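Local coordinates for dihydropteroate synthase (Xanthomonas albilineans, PDB 6Q62), which probably catalyses the condensation of para-aminobenzoate with 6-hydroxymethyl-7,8-dihydropterin diphosphate to give 7,8-dihydropteroate, the direct precursor of folates, at residues D31-G36 / E43-H48; L260-H263 / A267-D270; E172-A177 / R185-D190; E106-A111 / G117-V122; P157-V162 / T199-Q204. All blocks are in the same frame, centred on the assembly; numbering follows the deposited sequence.

Interaction 1 of 5, residues D31-G36 / E43-H48. With ICB (1H-indole-2-carboxylic acid), chain G.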
# COMPACT_ATOMS: atom_id res chain seq x y z
N ASP A 31 -21.54 -1.65 19.11
CA ASP A 31 -21.01 -0.42 18.50
C ASP A 31 -20.25 -0.66 17.18
O ASP A 31 -20.01 0.28 16.43
CB ASP A 31 -20.14 0.37 19.50
N SER A 32 -19.92 -1.93 16.88
CA SER A 32 -19.25 -2.27 15.63
C SER A 32 -20.19 -2.23 14.42
O SER A 32 -19.71 -2.17 13.29
CB SER A 32 -18.58 -3.64 15.73
OG SER A 32 -17.41 -3.57 16.52
N PHE A 33 -21.53 -2.28 14.66
CA PHE A 33 -22.55 -2.33 13.60
C PHE A 33 -23.60 -1.22 13.70
O PHE A 33 -23.85 -0.72 14.79
CB PHE A 33 -23.22 -3.72 13.57
CG PHE A 33 -22.23 -4.85 13.72
CD1 PHE A 33 -21.37 -5.19 12.67
CD2 PHE A 33 -22.09 -5.53 14.93
CE1 PHE A 33 -20.42 -6.21 12.82
CE2 PHE A 33 -21.14 -6.55 15.08
CZ PHE A 33 -20.32 -6.88 14.02
N SER A 34 -24.24 -0.86 12.57
CA SER A 34 -25.29 0.17 12.52
C SER A 34 -26.63 -0.41 12.08
O SER A 34 -27.61 0.32 11.94
CB SER A 34 -24.87 1.30 11.58
OG SER A 34 -24.63 0.82 10.27
N ASP A 35 -26.67 -1.73 11.84
CA ASP A 35 -27.85 -2.45 11.38
C ASP A 35 -28.60 -3.19 12.52
O ASP A 35 -29.40 -4.08 12.23
CB ASP A 35 -27.45 -3.45 10.28
CG ASP A 35 -26.49 -4.57 10.70
OD1 ASP A 35 -26.04 -4.57 11.87
OD2 ASP A 35 -26.21 -5.45 9.86
N GLY A 36 -28.34 -2.81 13.77
CA GLY A 36 -28.94 -3.43 14.94
C GLY A 36 -30.46 -3.35 15.06
O GLY A 36 -31.04 -4.16 15.79
N GLU A 43 -25.24 -12.13 14.55
CA GLU A 43 -25.45 -12.34 13.12
C GLU A 43 -24.63 -11.36 12.27
O GLU A 43 -24.11 -11.75 11.22
CB GLU A 43 -26.93 -12.35 12.75
CG GLU A 43 -27.47 -11.13 12.06
CD GLU A 43 -28.95 -11.26 11.81
OE1 GLU A 43 -29.34 -11.83 10.77
OE2 GLU A 43 -29.74 -10.80 12.68
N ALA A 44 -24.50 -10.10 12.74
CA ALA A 44 -23.70 -9.10 12.01
C ALA A 44 -22.19 -9.46 12.04
O ALA A 44 -21.50 -9.31 11.03
CB ALA A 44 -23.93 -7.72 12.61
N ALA A 45 -21.69 -9.97 13.18
CA ALA A 45 -20.28 -10.38 13.31
C ALA A 45 -19.99 -11.62 12.45
O ALA A 45 -18.94 -11.68 11.78
CB ALA A 45 -19.97 -10.68 14.77
N VAL A 46 -20.95 -12.57 12.41
CA VAL A 46 -20.78 -13.78 11.61
C VAL A 46 -20.74 -13.37 10.13
O VAL A 46 -19.80 -13.75 9.44
CB VAL A 46 -21.87 -14.84 11.91
CG1 VAL A 46 -21.85 -15.98 10.89
CG2 VAL A 46 -21.70 -15.40 13.33
N ALA A 47 -21.70 -12.56 9.67
CA ALA A 47 -21.70 -12.10 8.27
C ALA A 47 -20.39 -11.36 7.94
O ALA A 47 -19.83 -11.55 6.86
CB ALA A 47 -22.90 -11.21 8.01
N HIS A 48 -19.88 -10.53 8.88
CA HIS A 48 -18.62 -9.84 8.65
C HIS A 48 -17.43 -10.81 8.52
O HIS A 48 -16.64 -10.67 7.58
CB HIS A 48 -18.37 -8.78 9.74
CG HIS A 48 -17.20 -7.90 9.45
ND1 HIS A 48 -17.16 -7.12 8.30
CD2 HIS A 48 -16.06 -7.71 10.14
CE1 HIS A 48 -16.00 -6.49 8.34
NE2 HIS A 48 -15.29 -6.82 9.41
C10 ICB G . -29.65 0.13 16.65
C01 ICB G . -35.01 2.07 14.41
C02 ICB G . -35.31 2.15 15.78
C03 ICB G . -34.37 1.81 16.75
C04 ICB G . -33.11 1.39 16.34
C05 ICB G . -32.77 1.32 14.94
C06 ICB G . -33.74 1.66 13.99
C07 ICB G . -31.41 0.90 14.87
C08 ICB G . -30.97 0.70 16.16
N09 ICB G . -31.99 1.01 17.06
O11 ICB G . -29.43 0.08 17.88
O12 ICB G . -28.88 -0.24 15.74
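Phe33 lays one face of its ring on the methyl of Ala44 where the loop after strand 21-27 of the TIM barrel folds back against helix 41-54. The tight part is this CH-pi contact: Ala44 CB stands 3.5 Å from the centroid of the Phe33 ring and 10° off its normal, so the methyl sits squarely over the middle. The far end of the ring reaches the backbone of the next residue, with Phe33 CZ 3.5 Å from Ala45 N, and Ala45 CB is also in van der Waals range of CZ. The opposite face is covered from within the loop by Ser32 CB, which leaves the ring sandwiched between the Ala44 methyl and the Ser32 methylene. Ala45 also rests on Val26 and Val86, joining the loop contact to the barrel and to helix 76-93. Toward the outside the packing thins. Ser34 and Gly36 lie exposed; there the carboxylate of an indole-2-carboxylic acid molecule comes close to the chain, its O12 lying 3.3 Å from Gly36 N. On this outer side Asp35 adds a single carboxylate oxygen, OD1, which ends 3.9 Å from Ala44 CB, the same methyl that carries the Phe33 ring.

Interaction 2 of 5, residues L260-H263 / A267-D270. With 6GU (6-chloroguanine), chain E; SO4 (sulfate ion), chain H.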
# COMPACT_ATOMS: atom_id res chain seq x y z
N LEU A 260 -0.55 -10.38 10.01
CA LEU A 260 -1.00 -8.97 9.93
C LEU A 260 -2.44 -8.90 10.34
O LEU A 260 -3.28 -9.61 9.77
CB LEU A 260 -0.82 -8.38 8.50
CG LEU A 260 0.63 -8.45 7.98
CD1 LEU A 260 0.67 -8.27 6.50
CD2 LEU A 260 1.55 -7.45 8.74
N ARG A 261 -2.72 -8.12 11.39
CA ARG A 261 -4.08 -8.07 11.97
C ARG A 261 -4.78 -6.85 11.40
O ARG A 261 -4.46 -5.72 11.77
CB ARG A 261 -3.99 -8.03 13.51
CG ARG A 261 -5.38 -8.05 14.17
CD ARG A 261 -5.30 -8.15 15.70
NE ARG A 261 -6.65 -8.17 16.26
CZ ARG A 261 -7.40 -7.09 16.50
NH1 ARG A 261 -6.92 -5.88 16.25
NH2 ARG A 261 -8.62 -7.22 16.99
N VAL A 262 -5.73 -7.10 10.50
CA VAL A 262 -6.32 -5.99 9.73
C VAL A 262 -7.83 -5.97 9.65
O VAL A 262 -8.47 -7.01 9.68
CB VAL A 262 -5.72 -5.97 8.28
CG1 VAL A 262 -4.20 -6.17 8.28
CG2 VAL A 262 -6.37 -7.02 7.39
N HIS A 263 -8.40 -4.77 9.40
CA HIS A 263 -9.83 -4.63 9.11
C HIS A 263 -10.02 -4.78 7.58
O HIS A 263 -10.99 -5.39 7.14
CB HIS A 263 -10.32 -3.21 9.48
CG HIS A 263 -10.26 -2.89 10.93
ND1 HIS A 263 -9.19 -2.23 11.47
CD2 HIS A 263 -11.17 -3.14 11.91
CE1 HIS A 263 -9.45 -2.12 12.77
NE2 HIS A 263 -10.63 -2.64 13.08
N ALA A 267 -7.90 -5.35 0.56
CA ALA A 267 -6.84 -4.41 0.19
C ALA A 267 -5.47 -4.87 0.63
O ALA A 267 -4.51 -4.77 -0.15
CB ALA A 267 -7.15 -3.02 0.75
N THR A 268 -5.37 -5.43 1.86
CA THR A 268 -4.10 -5.92 2.37
C THR A 268 -3.64 -7.14 1.56
O THR A 268 -2.47 -7.23 1.19
CB THR A 268 -4.21 -6.22 3.89
OG1 THR A 268 -4.66 -5.04 4.60
CG2 THR A 268 -2.87 -6.68 4.48
N VAL A 269 -4.57 -8.05 1.23
CA VAL A 269 -4.23 -9.22 0.42
C VAL A 269 -3.67 -8.77 -0.93
O VAL A 269 -2.64 -9.26 -1.36
CB VAL A 269 -5.42 -10.18 0.28
CG1 VAL A 269 -5.15 -11.24 -0.80
CG2 VAL A 269 -5.72 -10.83 1.63
N ASP A 270 -4.33 -7.81 -1.57
CA ASP A 270 -3.85 -7.28 -2.87
C ASP A 270 -2.45 -6.71 -2.77
O ASP A 270 -1.58 -7.02 -3.61
CB ASP A 270 -4.84 -6.24 -3.39
CG ASP A 270 -6.11 -6.84 -3.95
OD1 ASP A 270 -6.34 -8.05 -3.75
OD2 ASP A 270 -6.88 -6.10 -4.57
CL6 6GU E . -2.20 -4.67 17.56
N1 6GU E . -2.47 -7.03 18.26
C2 6GU E . -3.22 -8.04 18.87
N2 6GU E . -2.56 -9.18 19.03
N3 6GU E . -4.52 -7.91 19.33
C4 6GU E . -5.05 -6.65 19.16
C5 6GU E . -4.34 -5.57 18.57
C6 6GU E . -3.08 -5.87 18.16
N7 6GU E . -5.15 -4.44 18.57
C8 6GU E . -6.33 -4.87 19.16
N9 6GU E . -6.31 -6.18 19.52
S SO4 H . -9.70 -3.23 16.97
O1 SO4 H . -10.72 -2.71 16.04
O2 SO4 H . -9.66 -2.42 18.19
O3 SO4 H . -10.01 -4.65 17.36
O4 SO4 H . -8.38 -3.16 16.36
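Val262 and Thr268 point at each other tip to tip, strand against helix, in the last beta-alpha step of the barrel. Val262 CG2 approaches Thr268 OG1 to 3.8 Å, a van der Waals contact; the hydroxyl itself is hydrogen-bonded to Asp264 O, just before helix 265-279. Thr268 CG2 lies anti to the backbone N and marks the other branch, 4.4 Å from Leu260 CD1. Arg261, between Leu260 and Val262 in the strand, turns to the barrel interior on an extended chain, and one face of its guanidinium covers 6-chloroguanine, with CZ 3.3 Å from the ligand's N9. Its NH1 and NH2 grip sulfate O4 and O3 with nearly straight bonds (164° and 170°), while His263 NE2 donates to sulfate O1 at 3.0 Å; Asp61 forms a salt bridge with Arg261 NE. Strand 259-262 pairs with strand 21-27 on one side and reaches Ala221 on the other, and helix 242-254 packs beside the contact through Val246 and His249.

Interaction 3 of 5, residues E172-A177 / R185-D190. With 6GU (6-chloroguanine), chain E.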
# COMPACT_ATOMS: atom_id res chain seq x y z
N GLU A 172 10.72 -12.08 28.29
CA GLU A 172 10.15 -12.48 29.60
C GLU A 172 8.86 -13.29 29.46
O GLU A 172 8.70 -14.31 30.12
CB GLU A 172 9.86 -11.24 30.45
CG GLU A 172 11.13 -10.61 31.00
CD GLU A 172 11.01 -9.21 31.55
OE1 GLU A 172 9.89 -8.64 31.56
OE2 GLU A 172 12.05 -8.66 31.98
N ARG A 173 7.95 -12.88 28.55
CA ARG A 173 6.69 -13.60 28.37
C ARG A 173 6.88 -14.92 27.64
O ARG A 173 6.20 -15.89 27.98
CB ARG A 173 5.61 -12.73 27.71
CG ARG A 173 5.29 -11.44 28.47
CD ARG A 173 5.00 -11.67 29.97
NE ARG A 173 3.91 -12.64 30.18
CZ ARG A 173 3.75 -13.35 31.30
NH1 ARG A 173 2.74 -14.19 31.42
NH2 ARG A 173 4.61 -13.20 32.31
N ILE A 174 7.82 -14.99 26.66
CA ILE A 174 8.12 -16.26 25.97
C ILE A 174 8.62 -17.25 27.05
O ILE A 174 8.20 -18.40 27.07
CB ILE A 174 9.21 -16.07 24.85
CG1 ILE A 174 8.61 -15.29 23.63
CG2 ILE A 174 9.76 -17.45 24.36
CD1 ILE A 174 9.70 -14.69 22.70
N PHE A 175 9.54 -16.79 27.91
CA PHE A 175 10.14 -17.59 28.98
C PHE A 175 9.06 -18.08 29.96
O PHE A 175 9.01 -19.28 30.23
CB PHE A 175 11.26 -16.79 29.66
CG PHE A 175 11.97 -17.49 30.79
CD1 PHE A 175 12.96 -18.43 30.53
CD2 PHE A 175 11.60 -17.26 32.11
CE1 PHE A 175 13.60 -19.10 31.58
CE2 PHE A 175 12.25 -17.92 33.16
CZ PHE A 175 13.26 -18.81 32.89
N ALA A 176 8.17 -17.18 30.43
CA ALA A 176 7.04 -17.51 31.31
C ALA A 176 6.14 -18.57 30.67
O ALA A 176 5.76 -19.53 31.34
CB ALA A 176 6.24 -16.26 31.60
N ALA A 177 5.84 -18.42 29.37
CA ALA A 177 5.03 -19.41 28.66
C ALA A 177 5.73 -20.75 28.55
O ALA A 177 5.12 -21.79 28.82
CB ALA A 177 4.65 -18.89 27.27
N ARG A 185 6.88 -23.70 19.90
CA ARG A 185 6.38 -23.73 18.53
C ARG A 185 4.95 -23.18 18.41
O ARG A 185 4.48 -22.95 17.29
CB ARG A 185 6.42 -25.16 17.95
CG ARG A 185 7.85 -25.67 17.72
CD ARG A 185 7.88 -27.16 17.46
NE ARG A 185 7.76 -27.95 18.69
CZ ARG A 185 7.85 -29.27 18.75
NH1 ARG A 185 8.06 -29.98 17.64
NH2 ARG A 185 7.72 -29.90 19.91
N ARG A 186 4.26 -23.04 19.55
CA ARG A 186 2.89 -22.54 19.56
C ARG A 186 2.86 -21.03 19.88
O ARG A 186 1.79 -20.46 19.98
CB ARG A 186 2.06 -23.35 20.59
CG ARG A 186 1.66 -24.74 20.05
CD ARG A 186 0.82 -25.54 21.01
NE ARG A 186 0.53 -26.86 20.45
CZ ARG A 186 0.94 -28.01 20.98
NH1 ARG A 186 1.64 -28.01 22.11
NH2 ARG A 186 0.63 -29.16 20.41
N LEU A 187 4.01 -20.40 20.08
CA LEU A 187 4.04 -18.99 20.47
C LEU A 187 4.15 -18.05 19.29
O LEU A 187 4.87 -18.35 18.33
CB LEU A 187 5.21 -18.70 21.42
CG LEU A 187 5.27 -19.50 22.72
CD1 LEU A 187 6.49 -19.10 23.54
CD2 LEU A 187 4.01 -19.31 23.56
N LEU A 188 3.52 -16.86 19.40
CA LEU A 188 3.65 -15.75 18.46
C LEU A 188 3.84 -14.55 19.37
O LEU A 188 3.39 -14.58 20.52
CB LEU A 188 2.38 -15.53 17.62
CG LEU A 188 1.99 -16.68 16.66
CD1 LEU A 188 1.00 -17.60 17.29
CD2 LEU A 188 1.39 -16.11 15.39
N ILE A 189 4.54 -13.51 18.87
CA ILE A 189 4.72 -12.29 19.67
C ILE A 189 4.21 -11.10 18.89
O ILE A 189 4.11 -11.15 17.67
CB ILE A 189 6.15 -12.11 20.19
CG1 ILE A 189 7.18 -12.02 19.01
CG2 ILE A 189 6.48 -13.19 21.23
CD1 ILE A 189 8.63 -11.72 19.44
N ASP A 190 3.89 -10.02 19.60
CA ASP A 190 3.34 -8.85 18.94
C ASP A 190 3.79 -7.63 19.76
O ASP A 190 3.54 -7.61 20.98
CB ASP A 190 1.82 -9.01 18.96
CG ASP A 190 1.01 -7.90 18.34
OD1 ASP A 190 1.53 -6.76 18.25
OD2 ASP A 190 -0.14 -8.14 18.00
CL6 6GU E . -2.20 -4.67 17.56
N1 6GU E . -2.47 -7.03 18.26
C2 6GU E . -3.22 -8.04 18.87
N2 6GU E . -2.56 -9.18 19.03
N3 6GU E . -4.52 -7.91 19.33
C4 6GU E . -5.05 -6.65 19.16
C5 6GU E . -4.34 -5.57 18.57
C6 6GU E . -3.08 -5.87 18.16
N7 6GU E . -5.15 -4.44 18.57
C8 6GU E . -6.33 -4.87 19.16
N9 6GU E . -6.31 -6.18 19.52
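Two faces of one short strand do unlike work here: Leu187 and Ile189 meet a helix, while Asp190, at the strand's end, holds 6-chloroguanine. This is a helix-on-strand layer of the TIM barrel, with helix 162-179 lying outside strand 187-190. Helix segment 172-177 runs nearly antiparallel to strand 187-190, 158° between their directions, and their axes approach to 9.9 Å at the closest. The layer is purely apolar and buried. Ile174 is the centre of it and splits its branches between two partners: CG2 meets Leu187 CD1 at 3.8 Å, whereas the CG1 arm, beside the backbone N, carries CG1 and CD1 to Ile189 CG2. Both pairs cross obliquely. Leu187 is in turn forked, its other methyl, CD2, resting against Ala177 CB at 3.8 Å, so the leucine fits between consecutive turns of the helix. Around this core, Val141 and Ile182 touch Leu187, and Leu215 and Val217 touch Ile189. Asp190 has CG anti to the backbone N (chi1 179°), which turns its carboxylate to the pocket; OD1 is tied back to Gly192 N, a bond that helps fix the rotation of the group. The other oxygen, OD2, accepts a hydrogen bond from ligand N2 at 2.8 Å and lies 2.6 Å from ligand N1.

Interaction 4 of 5, residues E106-A111 / G117-V122. With 6GU (6-chloroguanine), chain E.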
# COMPACT_ATOMS: atom_id res chain seq x y z
N GLU A 106 -11.29 -18.09 31.40
CA GLU A 106 -12.59 -18.75 31.25
C GLU A 106 -13.05 -18.61 29.81
O GLU A 106 -13.63 -19.54 29.27
CB GLU A 106 -13.65 -18.09 32.18
CG GLU A 106 -13.28 -18.02 33.66
CD GLU A 106 -12.52 -16.80 34.16
OE1 GLU A 106 -11.80 -16.15 33.38
OE2 GLU A 106 -12.64 -16.52 35.38
N VAL A 107 -12.77 -17.45 29.16
CA VAL A 107 -13.17 -17.23 27.76
C VAL A 107 -12.26 -18.06 26.87
O VAL A 107 -12.74 -18.67 25.92
CB VAL A 107 -13.14 -15.73 27.37
CG1 VAL A 107 -13.60 -15.53 25.92
CG2 VAL A 107 -14.03 -14.91 28.32
N MET A 108 -10.96 -18.14 27.20
CA MET A 108 -10.04 -18.97 26.41
C MET A 108 -10.51 -20.42 26.36
O MET A 108 -10.60 -21.00 25.28
CB MET A 108 -8.62 -18.92 27.00
CG MET A 108 -8.03 -17.54 27.02
SD MET A 108 -6.37 -17.62 27.75
CE MET A 108 -6.01 -15.91 27.91
N ARG A 109 -10.84 -21.00 27.54
CA ARG A 109 -11.30 -22.39 27.59
C ARG A 109 -12.61 -22.60 26.86
O ARG A 109 -12.73 -23.56 26.09
CB ARG A 109 -11.43 -22.85 29.05
CG ARG A 109 -10.09 -22.89 29.78
CD ARG A 109 -10.29 -23.47 31.17
NE ARG A 109 -9.04 -23.55 31.92
CZ ARG A 109 -8.23 -24.60 31.91
NH1 ARG A 109 -8.48 -25.65 31.12
NH2 ARG A 109 -7.14 -24.60 32.65
N ALA A 110 -13.60 -21.74 27.12
CA ALA A 110 -14.91 -21.87 26.47
C ALA A 110 -14.81 -21.66 24.95
O ALA A 110 -15.45 -22.39 24.19
CB ALA A 110 -15.89 -20.86 27.07
N ALA A 111 -13.96 -20.72 24.51
CA ALA A 111 -13.80 -20.45 23.08
C ALA A 111 -13.16 -21.62 22.35
O ALA A 111 -13.66 -21.99 21.29
CB ALA A 111 -12.99 -19.19 22.88
N GLY A 117 -9.14 -22.02 17.55
CA GLY A 117 -7.88 -22.72 17.39
C GLY A 117 -6.65 -21.94 17.77
O GLY A 117 -5.53 -22.42 17.59
N MET A 118 -6.83 -20.74 18.32
CA MET A 118 -5.71 -19.87 18.67
C MET A 118 -6.25 -18.88 19.67
O MET A 118 -7.44 -18.54 19.62
CB MET A 118 -5.14 -19.15 17.41
CG MET A 118 -4.13 -18.04 17.71
SD MET A 118 -3.60 -17.12 16.22
CE MET A 118 -2.77 -18.41 15.35
N ILE A 119 -5.38 -18.38 20.53
CA ILE A 119 -5.72 -17.37 21.53
C ILE A 119 -4.86 -16.17 21.25
O ILE A 119 -3.64 -16.30 21.09
CB ILE A 119 -5.53 -17.91 22.98
CG1 ILE A 119 -6.56 -19.03 23.25
CG2 ILE A 119 -5.66 -16.78 24.04
CD1 ILE A 119 -6.19 -20.01 24.35
N ASN A 120 -5.48 -14.99 21.18
CA ASN A 120 -4.76 -13.74 20.95
C ASN A 120 -4.93 -12.96 22.24
O ASN A 120 -6.01 -12.46 22.52
CB ASN A 120 -5.30 -13.00 19.72
CG ASN A 120 -4.78 -11.60 19.65
OD1 ASN A 120 -3.70 -11.32 20.18
ND2 ASN A 120 -5.52 -10.70 19.03
N ASP A 121 -3.87 -12.90 23.04
CA ASP A 121 -3.96 -12.28 24.36
C ASP A 121 -3.21 -10.96 24.51
O ASP A 121 -1.99 -10.97 24.65
CB ASP A 121 -3.53 -13.28 25.43
CG ASP A 121 -3.74 -12.81 26.86
OD1 ASP A 121 -4.26 -11.69 27.05
OD2 ASP A 121 -3.39 -13.55 27.78
N VAL A 122 -3.95 -9.86 24.60
CA VAL A 122 -3.39 -8.52 24.78
C VAL A 122 -2.61 -8.40 26.10
O VAL A 122 -1.76 -7.51 26.21
CB VAL A 122 -4.45 -7.38 24.63
CG1 VAL A 122 -5.01 -7.32 23.21
CG2 VAL A 122 -5.57 -7.48 25.67
CL6 6GU E . -2.20 -4.67 17.56
N1 6GU E . -2.47 -7.03 18.26
C2 6GU E . -3.22 -8.04 18.87
N2 6GU E . -2.56 -9.18 19.03
N3 6GU E . -4.52 -7.91 19.33
C4 6GU E . -5.05 -6.65 19.16
C5 6GU E . -4.34 -5.57 18.57
C6 6GU E . -3.08 -5.87 18.16
N7 6GU E . -5.15 -4.44 18.57
C8 6GU E . -6.33 -4.87 19.16
N9 6GU E . -6.31 -6.18 19.52
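This is a buried helix-to-strand contact inside a right-handed beta-alpha-beta unit, strand 98-101, helix 105-114, strand 118-121, and it packs the helix on the outer side of the strand that follows it. Met108 carries it from the helix. Its CG lies beside the backbone N and the chain is extended from there, so the thioether runs across Ile119 at about a right angle. Along this path Met108 CB meets Ile119 CD1 at 3.8 Å, and Met108 SD passes Ile119 CG2 at 3.9 Å. The terminal methyl continues to the next outward-facing strand residue, where Met108 CE is 3.5 Å from Asp121 OD2. That carboxylate is held by backbone groups beyond the strand, OD1 by Gln123 N and OD2 by Leu125 N, which satisfies its buried oxygens. Ala130 and Val134 of helix 130-137 close over Met108. Between Ile119 and Asp121, Asn120 points away from the helix and into the barrel. Its amide reads an edge of 6-chloroguanine with two bonds: ligand N2 donates to OD1 at 2.7 Å, almost straight at 177°, and ND2 donates to ligand N3 at 3.0 Å. Asp61 also accepts from ND2, which helps to fix the amide orientation. A helix packed outside the strand and a ligand site at the C-terminal strand ends, where Asn120 lies, characterise the TIM barrel, consistent with the pterin site of the DHPS family.

Interaction 5 of 5, residues P157-V162 / T199-Q204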
# COMPACT_ATOMS: atom_id res chain seq x y z
N PRO A 157 2.79 5.84 28.42
CA PRO A 157 3.90 6.07 29.37
C PRO A 157 5.22 6.42 28.68
O PRO A 157 5.36 6.26 27.46
CB PRO A 157 4.00 4.74 30.11
CG PRO A 157 3.55 3.74 29.13
CD PRO A 157 2.46 4.41 28.33
N HIS A 158 6.18 6.90 29.47
CA HIS A 158 7.50 7.24 28.97
C HIS A 158 8.37 6.00 28.91
O HIS A 158 8.40 5.20 29.86
CB HIS A 158 8.15 8.33 29.85
CG HIS A 158 9.60 8.56 29.56
ND1 HIS A 158 10.59 8.01 30.36
CD2 HIS A 158 10.19 9.23 28.53
CE1 HIS A 158 11.74 8.38 29.82
NE2 HIS A 158 11.55 9.11 28.71
N TYR A 159 9.08 5.83 27.79
CA TYR A 159 10.03 4.75 27.58
C TYR A 159 11.40 5.38 27.39
O TYR A 159 11.53 6.33 26.61
CB TYR A 159 9.71 3.96 26.30
CG TYR A 159 8.36 3.27 26.30
CD1 TYR A 159 8.22 1.99 26.82
CD2 TYR A 159 7.26 3.87 25.70
CE1 TYR A 159 6.99 1.33 26.78
CE2 TYR A 159 6.02 3.22 25.67
CZ TYR A 159 5.90 1.96 26.21
OH TYR A 159 4.70 1.31 26.18
N ASP A 160 12.43 4.83 28.05
CA ASP A 160 13.80 5.29 27.83
C ASP A 160 14.22 4.81 26.43
O ASP A 160 14.87 5.55 25.69
CB ASP A 160 14.75 4.71 28.89
CG ASP A 160 14.77 5.45 30.21
OD1 ASP A 160 14.37 6.64 30.24
OD2 ASP A 160 15.22 4.85 31.22
N ASP A 161 13.79 3.58 26.06
CA ASP A 161 14.08 2.91 24.80
C ASP A 161 12.92 1.93 24.54
O ASP A 161 12.97 0.79 25.00
CB ASP A 161 15.43 2.16 24.93
CG ASP A 161 16.03 1.57 23.66
OD1 ASP A 161 15.27 1.36 22.68
OD2 ASP A 161 17.24 1.27 23.66
N VAL A 162 11.88 2.40 23.83
CA VAL A 162 10.69 1.58 23.55
C VAL A 162 11.02 0.23 22.88
O VAL A 162 10.43 -0.78 23.25
CB VAL A 162 9.59 2.37 22.77
CG1 VAL A 162 9.97 2.59 21.29
CG2 VAL A 162 8.23 1.67 22.88
N THR A 199 2.79 8.00 18.58
CA THR A 199 3.06 7.76 17.15
C THR A 199 4.56 7.51 16.94
O THR A 199 4.91 6.54 16.28
CB THR A 199 2.50 8.91 16.28
OG1 THR A 199 1.10 8.99 16.52
CG2 THR A 199 2.74 8.72 14.79
N ALA A 200 5.44 8.34 17.57
CA ALA A 200 6.89 8.18 17.46
C ALA A 200 7.33 6.79 17.93
O ALA A 200 8.19 6.18 17.28
CB ALA A 200 7.61 9.27 18.28
N ASP A 201 6.75 6.28 19.05
CA ASP A 201 7.07 4.94 19.56
C ASP A 201 6.64 3.88 18.56
O ASP A 201 7.35 2.90 18.37
CB ASP A 201 6.34 4.64 20.88
CG ASP A 201 6.75 5.48 22.07
OD1 ASP A 201 7.94 5.88 22.14
OD2 ASP A 201 5.88 5.71 22.95
N ASN A 202 5.45 4.04 17.98
CA ASN A 202 4.93 3.06 17.00
C ASN A 202 5.81 3.02 15.74
O ASN A 202 6.10 1.94 15.22
CB ASN A 202 3.50 3.40 16.65
CG ASN A 202 2.55 3.02 17.75
OD1 ASN A 202 2.67 1.97 18.36
ND2 ASN A 202 1.61 3.88 18.07
N VAL A 203 6.26 4.20 15.28
CA VAL A 203 7.13 4.30 14.10
C VAL A 203 8.49 3.65 14.41
O VAL A 203 9.00 2.89 13.58
CB VAL A 203 7.26 5.77 13.64
CG1 VAL A 203 8.32 5.92 12.54
CG2 VAL A 203 5.92 6.30 13.15
N GLN A 204 9.04 3.89 15.62
CA GLN A 204 10.30 3.27 16.06
C GLN A 204 10.18 1.75 16.06
O GLN A 204 11.07 1.06 15.55
CB GLN A 204 10.69 3.73 17.47
CG GLN A 204 11.26 5.16 17.55
CD GLN A 204 12.62 5.31 16.92
OE1 GLN A 204 13.50 4.43 17.01
NE2 GLN A 204 12.83 6.44 16.27
O HOH W 1 5.84 7.55 24.91
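Val162 and Tyr159 pack against Asp201 where the loop and first residue of helix 162-179 meet the first turns of helix 199-207, mostly through van der Waals contacts. Val162 CG2 lies 4.0 Å from Asp201 CB, and Val162 CG1 reaches Gln204 CB at 4.1 Å, so the valine spans one helical turn. Val162 CG2 also sits over the centre of the Tyr159 ring from the start of helix 162-179. Tyr159 meets the carboxylate of Asp201 at its ring edge: OD2 is 3.6 Å from Tyr159 CD2, near the ring plane, and the two planes stand 88° apart. Polar bonds complete the set. A water donates to Pro157 O at 2.9 Å and to Asp201 OD2 at 2.7 Å, bridging the segments. Asp201 OD2 also accepts from Ser198 N just before the helix, and Tyr159 OH is bonded to Gly196 O. On the loop side, Asp161 is the N-cap of helix 162-179, its OD1 accepting from Ala164 N. Val281 of the second subunit packs on Gln204. The electropositive ring edge of Tyr159 suits a carboxylate oxygen, and together with the water and Ser198 N it probably favours the ionised form of Asp201.

Overall arrangement
From the N terminus, interaction 1 closes the loop after strand 21-27 onto helix 41-54, and interaction 4 then closes the short connection from helix 105-114 to strand 118-121. Interaction 5 spans a longer loop, from before helix 162-179 to helix 199-207, and interaction 3 is nested within it, tying helix 162-179 to strand 187-190. Interaction 2 comes last, joining strand 259-262 to helix 265-279; none of the contacts cross along the chain. Interactions 2, 3 and 4 reach the same parallel sheet and all touch 6-chloroguanine, whereas the centre of interaction 1 lies about 35 Å from that of interaction 5. Interactions 2 and 5 also touch the second subunit.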